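Side-chain contacts in fiber (PDB 6FJN), which forms the trimeric knob at the end of the adenovirus 26 fiber, the capsid protein through which the virus attaches to host receptors: residues A[14-19]-A[41-46]; A[49-54]-A[160-165]; A[136-141]-A[171-176]. One frame throughout, in Å; residues are numbered along the deposited sequence. Where two conformers were deposited one is given.

Overall arrangement
Following the chain from its N terminus, contact 1 comes first: the loop between strands 3-5 and 22-31 meets the end of strand 34-43, closing a loop made mostly of strands 22-31 and 34-43. Only afterwards does contact 2 open, where 49-54, on the way to strand 58-65, reaches 160-165 at the end of strand 154-161, more than a hundred residues on. Contact 3 crosses it, since 136-141 lies within that long loop and 171-176 beyond it. Contact 3 joins the two sheets of the sandwich, with F171 and V173 hydrogen-bonded to A43 and L41 of contact 1, while strands 137-144 and 154-161 are neighbours in one sheet.

Contact 1: A[14-19]-A[41-46]; sequences CKMSTE and LLAVTG
M16 and L41 carry this contact, their side chains reaching toward each other tip to tip from the 14-19 loop and from the last residues of strand 34-43. The meeting is wholly apolar. The sulfur SD of M16 sits 3.8 Å from CD2 of L41, and the terminal CE of M16 lies 3.9 Å from the same methyl, so one leucine branch receives the end of the methionine. M16 keeps CG anti to its carbonyl carbon (chi1 -69°) and bends at chi3 (71°), so that SD and CE both lie against CD2 of L41. The sulfur serves a second neighbour as well, with SD of M16 3.9 Å from CB of A43. The other leucine branch faces the second sulfur of the loop: in one of the two conformers of C14, its SG approaches CD1 of L41 at 4.3 Å, a looser touch.

Polar bonding lies behind this apolar front and is made with residues outside the two segments. D21 accepts hydrogen bonds from the backbone N atoms of M16, S17 and T18, gathering the loop round one carboxylate, and S17 OG is hydrogen-bonded to E47. I61 touches C14 and L41, and V59 and F171 touch M16, continuing the apolar surroundings.

With no hydrogen bond running between the segments, the loop is joined to the strand end by dispersion contacts of two sulfurs with aliphatic groups, while the D21 carboxylate helps to hold its backbone; the chemistry implies a largely buried apolar contact without directional bonds across it.

Contact 2: A[49-54]-A[160-165]; sequences HQMTAT and FTWQKD. With EDO (1,2-ethanediol), chain B; EDO (1,2-ethanediol), chain C.
M51 meets W162 through its sulfur: SD of M51 lies 3.8 Å from CZ2 of W162, on the six-membered part of the indole. This is a Met-aromatic contact of the oblique kind, with SD 5.0 Å from the centroid of that ring and 66° off its normal. A fainter contact lies nearer the surface, where OD1 of D165, in one of its two conformers, comes 4.2 Å from CA of A53; OD1 is hydrogen-bonded to OG of S167.

The contact bridges two loops of the knob's beta sandwich, one leading into strand 58-65 and the other leaving strand 154-161. Within the first, T52 forms an ST turn, its OG1 accepting from N of T54 at 3.2 Å with an angle of 138°.

Further out, W162 is also stacked with Y166 and meets the ring of F171 with planes at about 45°, and both probably help to hold the indole, while the backbone of M51 is hydrogen-bonded to A168 and Q169. On the outer side of 49-54 two ethanediol molecules, probably from the crystallisation liquor, have settled on the backbone: O2 of the chain C molecule donates to the carbonyl O of Q50 at 2.7 Å, and O1 of the chain B molecule lies 2.8 Å from the carbonyl O of M51.

Contact 3: A[136-141]-A[171-176]; sequences QPVIIT and FDVTSF
The interior of the knob's antiparallel beta sandwich is bridged here, where V138 and I140 of strand 137-144 face V173, on the run leading into strand 176-181 of the other sheet, and F176, which opens that strand. I140 and F176 make the closer of the two meetings. Methyl CG2 of I140 stands over the face of the F176 ring, 4.1 Å from its centroid and only 4° off the ring normal, so this CH-pi contact is almost exactly centred. The other branch of the isoleucine comes down near the rim of the same ring, with CD1 of I140 4.1 Å from CD2 of F176. Two methyls of one residue thus bear on one phenyl group, although the side chains as wholes run obliquely to each other. For I140 the torsions account for this: CG1 lies anti to the backbone N (chi1 -173°) and the chain stays extended to CD1, while CG2 is held between the backbone N and the carbonyl carbon and is thereby turned over the ring.

V138 and V173 provide a lighter meeting toward the other end of the segments. Their methyls, CG2 of V138 and CG1 of V173, are 4.5 Å apart, and no hydrogen bond crosses between the two runs of chain.

Around these pairs, F160 of strand 154-161 touches V138, I140 and V173 and so links both meetings, while V39 of strand 34-43 packs on I140. The outer side of 171-176 faces a second subunit of the trimer, D172 forming a salt bridge with K117 of that subunit. Strand 137-144 itself lies between strands 123-129 and 154-161, its backbone hydrogen-bonded to both.

Contact 1: A[14-19]-A[41-46]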
loop_
_atom_site.group_PDB
_atom_site.type_symbol
_atom_site.label_atom_id
_atom_site.label_comp_id
_atom_site.label_asym_id
_atom_site.label_seq_id
_atom_site.Cartn_x
_atom_site.Cartn_y
_atom_site.Cartn_z
ATOM N N CYS A 14 10.791 -15.847 -15.557
ATOM C CA CYS A 14 9.771 -16.493 -14.764
ATOM C C CYS A 14 8.953 -17.465 -15.592
ATOM O O CYS A 14 8.887 -17.354 -16.840
ATOM C CB CYS A 14 8.879 -15.381 -14.177
ATOM S SG CYS A 14 7.550 -15.823 -12.965
ATOM N N LYS A 15 8.364 -18.445 -14.880
ATOM C CA LYS A 15 7.427 -19.412 -15.444
ATOM C C LYS A 15 5.996 -19.216 -14.946
ATOM O O LYS A 15 5.701 -19.479 -13.778
ATOM C CB LYS A 15 7.845 -20.832 -15.076
ATOM C CG LYS A 15 6.843 -21.912 -15.484
ATOM C CD LYS A 15 7.391 -23.320 -15.431
ATOM C CE LYS A 15 7.647 -23.735 -13.980
ATOM N NZ LYS A 15 7.852 -25.206 -13.973
ATOM N N MET A 16 5.112 -18.757 -15.834
ATOM C CA MET A 16 3.648 -18.805 -15.595
ATOM C C MET A 16 3.130 -20.182 -16.022
ATOM O O MET A 16 2.503 -20.861 -15.195
ATOM C CB MET A 16 2.933 -17.684 -16.364
ATOM C CG MET A 16 3.229 -16.303 -15.829
ATOM S SD MET A 16 2.394 -14.987 -16.670
ATOM C CE MET A 16 0.702 -15.249 -16.110
ATOM N N SER A 17 3.409 -20.509 -17.265
ATOM C CA SER A 17 3.016 -21.778 -17.881
ATOM C C SER A 17 4.266 -22.605 -18.173
ATOM O O SER A 17 4.355 -23.798 -17.784
ATOM C CB SER A 17 2.194 -21.509 -19.167
ATOM O OG SER A 17 2.005 -22.670 -19.922
ATOM N N THR A 18 5.194 -22.047 -18.937
ATOM C CA THR A 18 6.455 -22.731 -19.307
ATOM C C THR A 18 7.631 -21.850 -18.922
ATOM O O THR A 18 7.500 -20.653 -18.603
ATOM C CB THR A 18 6.498 -23.063 -20.806
ATOM O OG1 THR A 18 6.270 -21.891 -21.560
ATOM C CG2 THR A 18 5.428 -24.072 -21.138
ATOM N N GLU A 19 8.810 -22.476 -18.922
ATOM C CA GLU A 19 9.967 -21.816 -18.435
ATOM C C GLU A 19 10.267 -20.469 -19.129
ATOM O O GLU A 19 10.300 -20.366 -20.306
ATOM C CB GLU A 19 11.128 -22.766 -18.655
ATOM C CG GLU A 19 12.387 -22.356 -17.951
ATOM C CD GLU A 19 12.351 -22.370 -16.472
ATOM O OE1 GLU A 19 11.436 -22.902 -15.742
ATOM O OE2 GLU A 19 13.114 -21.539 -15.900
ATOM N N LEU A 41 3.600 -8.534 -13.142
ATOM C CA LEU A 41 3.875 -9.740 -13.909
ATOM C C LEU A 41 3.356 -9.529 -15.338
ATOM O O LEU A 41 2.226 -9.029 -15.524
ATOM C CB LEU A 41 3.193 -10.940 -13.246
ATOM C CG LEU A 41 3.316 -12.301 -13.931
ATOM C CD1 LEU A 41 4.759 -12.786 -14.035
ATOM C CD2 LEU A 41 2.462 -13.319 -13.220
ATOM N N LEU A 42 4.174 -9.952 -16.300
ATOM C CA LEU A 42 3.903 -9.800 -17.743
ATOM C C LEU A 42 4.188 -11.108 -18.438
ATOM O O LEU A 42 5.321 -11.645 -18.284
ATOM C CB LEU A 42 4.860 -8.716 -18.283
ATOM C CG LEU A 42 5.004 -8.617 -19.773
ATOM C CD1 LEU A 42 3.764 -8.052 -20.362
ATOM C CD2 LEU A 42 6.226 -7.802 -20.151
ATOM N N ALA A 43 3.269 -11.630 -19.230
ATOM C CA ALA A 43 3.529 -12.821 -20.048
ATOM C C ALA A 43 4.136 -12.389 -21.369
ATOM O O ALA A 43 3.505 -11.607 -22.121
ATOM C CB ALA A 43 2.260 -13.607 -20.275
ATOM N N VAL A 44 5.302 -12.904 -21.717
ATOM C CA VAL A 44 6.034 -12.524 -22.905
ATOM C C VAL A 44 5.781 -13.528 -24.029
ATOM O O VAL A 44 5.715 -13.142 -25.194
ATOM C CB VAL A 44 7.527 -12.386 -22.575
ATOM C CG1 VAL A 44 8.362 -12.087 -23.777
ATOM C CG2 VAL A 44 7.739 -11.319 -21.511
ATOM N N THR A 45 5.703 -14.822 -23.711
ATOM C CA THR A 45 5.420 -15.901 -24.651
ATOM C C THR A 45 4.461 -16.888 -23.980
ATOM O O THR A 45 4.100 -16.728 -22.821
ATOM C CB THR A 45 6.699 -16.608 -25.079
ATOM O OG1 THR A 45 7.390 -17.092 -23.947
ATOM C CG2 THR A 45 7.630 -15.720 -25.893
ATOM N N GLY A 46 4.072 -17.921 -24.726
ATOM C CA GLY A 46 3.314 -19.042 -24.162
ATOM C C GLY A 46 1.832 -18.689 -24.033
ATOM O O GLY A 46 1.397 -17.636 -24.532
#

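Contact 2: A[49-54]-A[160-165]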
loop_
_atom_site.group_PDB
_atom_site.type_symbol
_atom_site.label_atom_id
_atom_site.label_comp_id
_atom_site.label_asym_id
_atom_site.label_seq_id
_atom_site.Cartn_x
_atom_site.Cartn_y
_atom_site.Cartn_z
ATOM N N HIS A 49 0.509 -15.232 -22.990
ATOM C CA HIS A 49 0.748 -14.118 -23.897
ATOM C C HIS A 49 -0.436 -13.838 -24.813
ATOM O O HIS A 49 -0.632 -12.682 -25.230
ATOM C CB HIS A 49 2.032 -14.350 -24.691
ATOM C CG HIS A 49 2.268 -13.309 -25.721
ATOM N ND1 HIS A 49 1.933 -13.494 -27.034
ATOM C CD2 HIS A 49 2.782 -12.057 -25.623
ATOM C CE1 HIS A 49 2.215 -12.387 -27.709
ATOM N NE2 HIS A 49 2.746 -11.511 -26.880
ATOM N N GLN A 50 -1.247 -14.842 -25.111
ATOM C CA GLN A 50 -2.449 -14.649 -25.917
ATOM C C GLN A 50 -3.460 -15.646 -25.373
ATOM O O GLN A 50 -3.582 -16.768 -25.844
ATOM C CB GLN A 50 -2.210 -14.745 -27.409
ATOM C CG GLN A 50 -3.441 -14.302 -28.186
ATOM C CD GLN A 50 -3.378 -14.571 -29.651
ATOM O OE1 GLN A 50 -4.313 -15.118 -30.200
ATOM N NE2 GLN A 50 -2.289 -14.197 -30.300
ATOM N N MET A 51 -4.146 -15.223 -24.335
ATOM C CA MET A 51 -5.019 -16.179 -23.605
ATOM C C MET A 51 -6.180 -16.656 -24.472
ATOM O O MET A 51 -6.599 -16.000 -25.406
ATOM C CB MET A 51 -5.562 -15.498 -22.370
ATOM C CG MET A 51 -4.477 -15.234 -21.334
ATOM S SD MET A 51 -5.060 -14.438 -19.813
ATOM C CE MET A 51 -5.112 -12.748 -20.352
ATOM N N THR A 52 -6.651 -17.875 -24.195
ATOM C CA THR A 52 -7.863 -18.394 -24.821
ATOM C C THR A 52 -8.940 -18.472 -23.754
ATOM O O THR A 52 -8.687 -18.244 -22.594
ATOM C CB THR A 52 -7.641 -19.787 -25.418
ATOM O OG1 THR A 52 -7.510 -20.722 -24.343
ATOM C CG2 THR A 52 -6.406 -19.813 -26.280
ATOM N N ALA A 53 -10.149 -18.869 -24.166
ATOM C CA ALA A 53 -11.247 -19.029 -23.199
ATOM C C ALA A 53 -11.003 -20.146 -22.196
ATOM O O ALA A 53 -11.564 -20.076 -21.089
ATOM C CB ALA A 53 -12.564 -19.256 -23.913
ATOM N N THR A 54 -10.136 -21.093 -22.548
ATOM C CA THR A 54 -9.809 -22.186 -21.640
ATOM C C THR A 54 -8.546 -21.987 -20.822
ATOM O O THR A 54 -8.334 -22.706 -19.834
ATOM C CB THR A 54 -9.730 -23.542 -22.321
ATOM O OG1 THR A 54 -8.595 -23.621 -23.178
ATOM C CG2 THR A 54 -10.986 -23.821 -23.108
ATOM N N PHE A 160 -2.469 -14.991 -9.037
ATOM C CA PHE A 160 -3.367 -14.112 -9.760
ATOM C C PHE A 160 -4.572 -14.944 -10.162
ATOM O O PHE A 160 -4.391 -16.031 -10.785
ATOM C CB PHE A 160 -2.652 -13.537 -10.981
ATOM C CG PHE A 160 -1.463 -12.687 -10.617
ATOM C CD1 PHE A 160 -0.225 -13.278 -10.408
ATOM C CD2 PHE A 160 -1.604 -11.330 -10.361
ATOM C CE1 PHE A 160 0.841 -12.537 -9.998
ATOM C CE2 PHE A 160 -0.508 -10.567 -9.975
ATOM C CZ PHE A 160 0.691 -11.181 -9.778
ATOM N N THR A 161 -5.769 -14.502 -9.772
ATOM C CA THR A 161 -6.983 -15.286 -9.968
ATOM C C THR A 161 -8.059 -14.393 -10.521
ATOM O O THR A 161 -8.225 -13.257 -10.008
ATOM C CB THR A 161 -7.468 -15.878 -8.608
ATOM O OG1 THR A 161 -6.405 -16.543 -7.943
ATOM C CG2 THR A 161 -8.602 -16.850 -8.788
ATOM N N TRP A 162 -8.814 -14.841 -11.490
ATOM C CA TRP A 162 -9.841 -13.970 -12.059
ATOM C C TRP A 162 -10.982 -14.825 -12.576
ATOM O O TRP A 162 -10.916 -16.045 -12.630
ATOM C CB TRP A 162 -9.278 -13.048 -13.142
ATOM C CG TRP A 162 -8.681 -13.714 -14.317
ATOM C CD1 TRP A 162 -9.255 -13.819 -15.539
ATOM C CD2 TRP A 162 -7.359 -14.233 -14.446
ATOM N NE1 TRP A 162 -8.394 -14.423 -16.427
ATOM C CE2 TRP A 162 -7.217 -14.678 -15.783
ATOM C CE3 TRP A 162 -6.285 -14.408 -13.581
ATOM C CZ2 TRP A 162 -6.043 -15.265 -16.254
ATOM C CZ3 TRP A 162 -5.130 -14.995 -14.045
ATOM C CH2 TRP A 162 -5.017 -15.431 -15.378
ATOM N N GLN A 163 -12.066 -14.121 -12.933
ATOM C CA GLN A 163 -13.310 -14.731 -13.382
ATOM C C GLN A 163 -13.692 -14.286 -14.807
ATOM O O GLN A 163 -14.282 -15.075 -15.554
ATOM C CB GLN A 163 -14.422 -14.347 -12.399
ATOM C CG GLN A 163 -14.229 -14.892 -10.961
ATOM C CD GLN A 163 -13.187 -14.204 -10.075
ATOM O OE1 GLN A 163 -12.927 -12.955 -10.151
ATOM N NE2 GLN A 163 -12.532 -15.038 -9.209
ATOM N N LYS A 164 -13.412 -13.034 -15.166
ATOM C CA LYS A 164 -13.776 -12.498 -16.497
ATOM C C LYS A 164 -13.009 -13.194 -17.610
ATOM O O LYS A 164 -11.914 -13.736 -17.437
ATOM C CB LYS A 164 -13.547 -10.979 -16.563
ATOM C CG LYS A 164 -14.615 -10.138 -15.877
ATOM C CD LYS A 164 -14.408 -8.654 -16.171
ATOM C CE LYS A 164 -15.139 -7.767 -15.174
ATOM N NZ LYS A 164 -14.915 -8.193 -13.765
ATOM N N ASP A 165 -13.629 -13.201 -18.778
ATOM C CA ASP A 165 -12.985 -13.690 -19.963
ATOM C C ASP A 165 -12.019 -12.639 -20.484
ATOM O O ASP A 165 -12.433 -11.567 -20.998
ATOM C CB ASP A 165 -14.007 -13.976 -21.048
ATOM C CG ASP A 165 -13.352 -14.322 -22.378
ATOM O OD1 ASP A 165 -12.354 -15.096 -22.344
ATOM O OD2 ASP A 165 -13.829 -13.822 -23.434
HETATM C C1 EDO B . -7.626 -15.979 -28.559
HETATM O O1 EDO B . -6.326 -16.364 -28.121
HETATM C C2 EDO B . -8.602 -17.148 -28.517
HETATM O O2 EDO B . -9.830 -16.635 -28.002
HETATM C C1 EDO C . -0.173 -17.934 -26.899
HETATM O O1 EDO C . 0.752 -17.017 -27.502
HETATM C C2 EDO C . -1.249 -18.447 -27.844
HETATM O O2 EDO C . -2.367 -18.858 -27.045
#

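Contact 3: A[136-141]-A[171-176]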
loop_
_atom_site.group_PDB
_atom_site.type_symbol
_atom_site.label_atom_id
_atom_site.label_comp_id
_atom_site.label_asym_id
_atom_site.label_seq_id
_atom_site.Cartn_x
_atom_site.Cartn_y
_atom_site.Cartn_z
ATOM N N GLN A 136 -11.022 -4.461 -15.714
ATOM C CA GLN A 136 -10.443 -5.794 -15.782
ATOM C C GLN A 136 -9.694 -6.168 -14.514
ATOM O O GLN A 136 -8.500 -6.413 -14.511
ATOM C CB GLN A 136 -9.523 -5.928 -16.982
ATOM C CG GLN A 136 -10.309 -5.694 -18.291
ATOM C CD GLN A 136 -9.599 -6.159 -19.543
ATOM O OE1 GLN A 136 -8.319 -6.113 -19.626
ATOM N NE2 GLN A 136 -10.313 -6.643 -20.475
ATOM N N PRO A 137 -10.420 -6.301 -13.392
ATOM C CA PRO A 137 -9.766 -6.710 -12.159
ATOM C C PRO A 137 -9.236 -8.134 -12.208
ATOM O O PRO A 137 -9.815 -9.051 -12.839
ATOM C CB PRO A 137 -10.872 -6.639 -11.146
ATOM C CG PRO A 137 -12.147 -6.846 -11.933
ATOM C CD PRO A 137 -11.877 -6.162 -13.248
ATOM N N VAL A 138 -8.139 -8.331 -11.512
ATOM C CA VAL A 138 -7.497 -9.610 -11.270
ATOM C C VAL A 138 -7.179 -9.622 -9.795
ATOM O O VAL A 138 -6.559 -8.674 -9.282
ATOM C CB VAL A 138 -6.231 -9.741 -12.113
ATOM C CG1 VAL A 138 -5.415 -10.970 -11.706
ATOM C CG2 VAL A 138 -6.538 -9.789 -13.594
ATOM N N ILE A 139 -7.460 -10.712 -9.100
ATOM C CA ILE A 139 -7.198 -10.776 -7.667
ATOM C C ILE A 139 -5.729 -11.160 -7.548
ATOM O O ILE A 139 -5.257 -12.085 -8.241
ATOM C CB ILE A 139 -8.114 -11.817 -7.004
ATOM C CG1 ILE A 139 -9.593 -11.580 -7.379
ATOM C CG2 ILE A 139 -7.926 -11.839 -5.518
ATOM C CD1 ILE A 139 -10.455 -12.774 -7.045
ATOM N N ILE A 140 -5.023 -10.426 -6.737
ATOM C CA ILE A 140 -3.671 -10.822 -6.344
ATOM C C ILE A 140 -3.731 -11.335 -4.905
ATOM O O ILE A 140 -4.298 -10.680 -4.020
ATOM C CB ILE A 140 -2.651 -9.688 -6.483
ATOM C CG1 ILE A 140 -1.242 -10.208 -6.234
ATOM C CG2 ILE A 140 -2.966 -8.440 -5.668
ATOM C CD1 ILE A 140 -0.137 -9.198 -6.490
ATOM N N THR A 141 -3.143 -12.518 -4.687
ATOM C CA THR A 141 -2.981 -13.069 -3.344
ATOM C C THR A 141 -1.491 -13.233 -3.111
ATOM O O THR A 141 -0.834 -14.014 -3.863
ATOM C CB THR A 141 -3.653 -14.425 -3.192
ATOM O OG1 THR A 141 -5.058 -14.301 -3.461
ATOM C CG2 THR A 141 -3.498 -14.934 -1.767
ATOM N N PHE A 171 -1.531 -11.419 -20.871
ATOM C CA PHE A 171 -1.496 -11.213 -19.427
ATOM C C PHE A 171 -0.462 -10.158 -19.095
ATOM O O PHE A 171 0.738 -10.321 -19.384
ATOM C CB PHE A 171 -1.220 -12.508 -18.688
ATOM C CG PHE A 171 -1.333 -12.353 -17.200
ATOM C CD1 PHE A 171 -0.292 -11.794 -16.463
ATOM C CD2 PHE A 171 -2.471 -12.756 -16.525
ATOM C CE1 PHE A 171 -0.388 -11.608 -15.126
ATOM C CE2 PHE A 171 -2.569 -12.576 -15.138
ATOM C CZ PHE A 171 -1.509 -11.993 -14.452
ATOM N N ASP A 172 -0.899 -9.094 -18.443
ATOM C CA ASP A 172 -0.015 -8.033 -17.970
ATOM C C ASP A 172 -0.840 -7.296 -16.930
ATOM O O ASP A 172 -2.052 -7.084 -17.153
ATOM C CB ASP A 172 0.366 -7.082 -19.093
ATOM C CG ASP A 172 1.495 -6.121 -18.690
ATOM O OD1 ASP A 172 2.078 -6.302 -17.665
ATOM O OD2 ASP A 172 1.801 -5.209 -19.502
ATOM N N VAL A 173 -0.274 -6.971 -15.789
ATOM C CA VAL A 173 -1.035 -6.328 -14.713
ATOM C C VAL A 173 -0.358 -5.101 -14.191
ATOM O O VAL A 173 0.879 -4.932 -14.289
ATOM C CB VAL A 173 -1.339 -7.316 -13.560
ATOM C CG1 VAL A 173 -2.334 -8.364 -13.972
ATOM C CG2 VAL A 173 -0.058 -7.924 -12.981
ATOM N N THR A 174 -1.155 -4.206 -13.633
ATOM C CA THR A 174 -0.655 -3.045 -12.924
ATOM C C THR A 174 0.220 -3.448 -11.747
ATOM O O THR A 174 0.198 -4.582 -11.267
ATOM C CB THR A 174 -1.840 -2.172 -12.462
ATOM O OG1 THR A 174 -2.765 -2.966 -11.716
ATOM C CG2 THR A 174 -2.541 -1.556 -13.640
ATOM N N SER A 175 1.018 -2.474 -11.284
ATOM C CA SER A 175 1.925 -2.689 -10.162
ATOM C C SER A 175 1.189 -2.679 -8.840
ATOM O O SER A 175 0.232 -1.901 -8.650
ATOM C CB SER A 175 3.002 -1.619 -10.155
ATOM O OG SER A 175 3.910 -1.754 -11.238
ATOM N N PHE A 176 1.686 -3.466 -7.894
ATOM C CA PHE A 176 1.071 -3.580 -6.577
ATOM C C PHE A 176 2.104 -3.409 -5.480
ATOM O O PHE A 176 3.149 -4.102 -5.477
ATOM C CB PHE A 176 0.404 -4.951 -6.443
ATOM C CG PHE A 176 -0.407 -5.086 -5.171
ATOM C CD1 PHE A 176 -1.579 -4.397 -5.011
ATOM C CD2 PHE A 176 0.029 -5.908 -4.128
ATOM C CE1 PHE A 176 -2.311 -4.513 -3.878
ATOM C CE2 PHE A 176 -0.692 -6.032 -2.959
ATOM C CZ PHE A 176 -1.859 -5.310 -2.828
#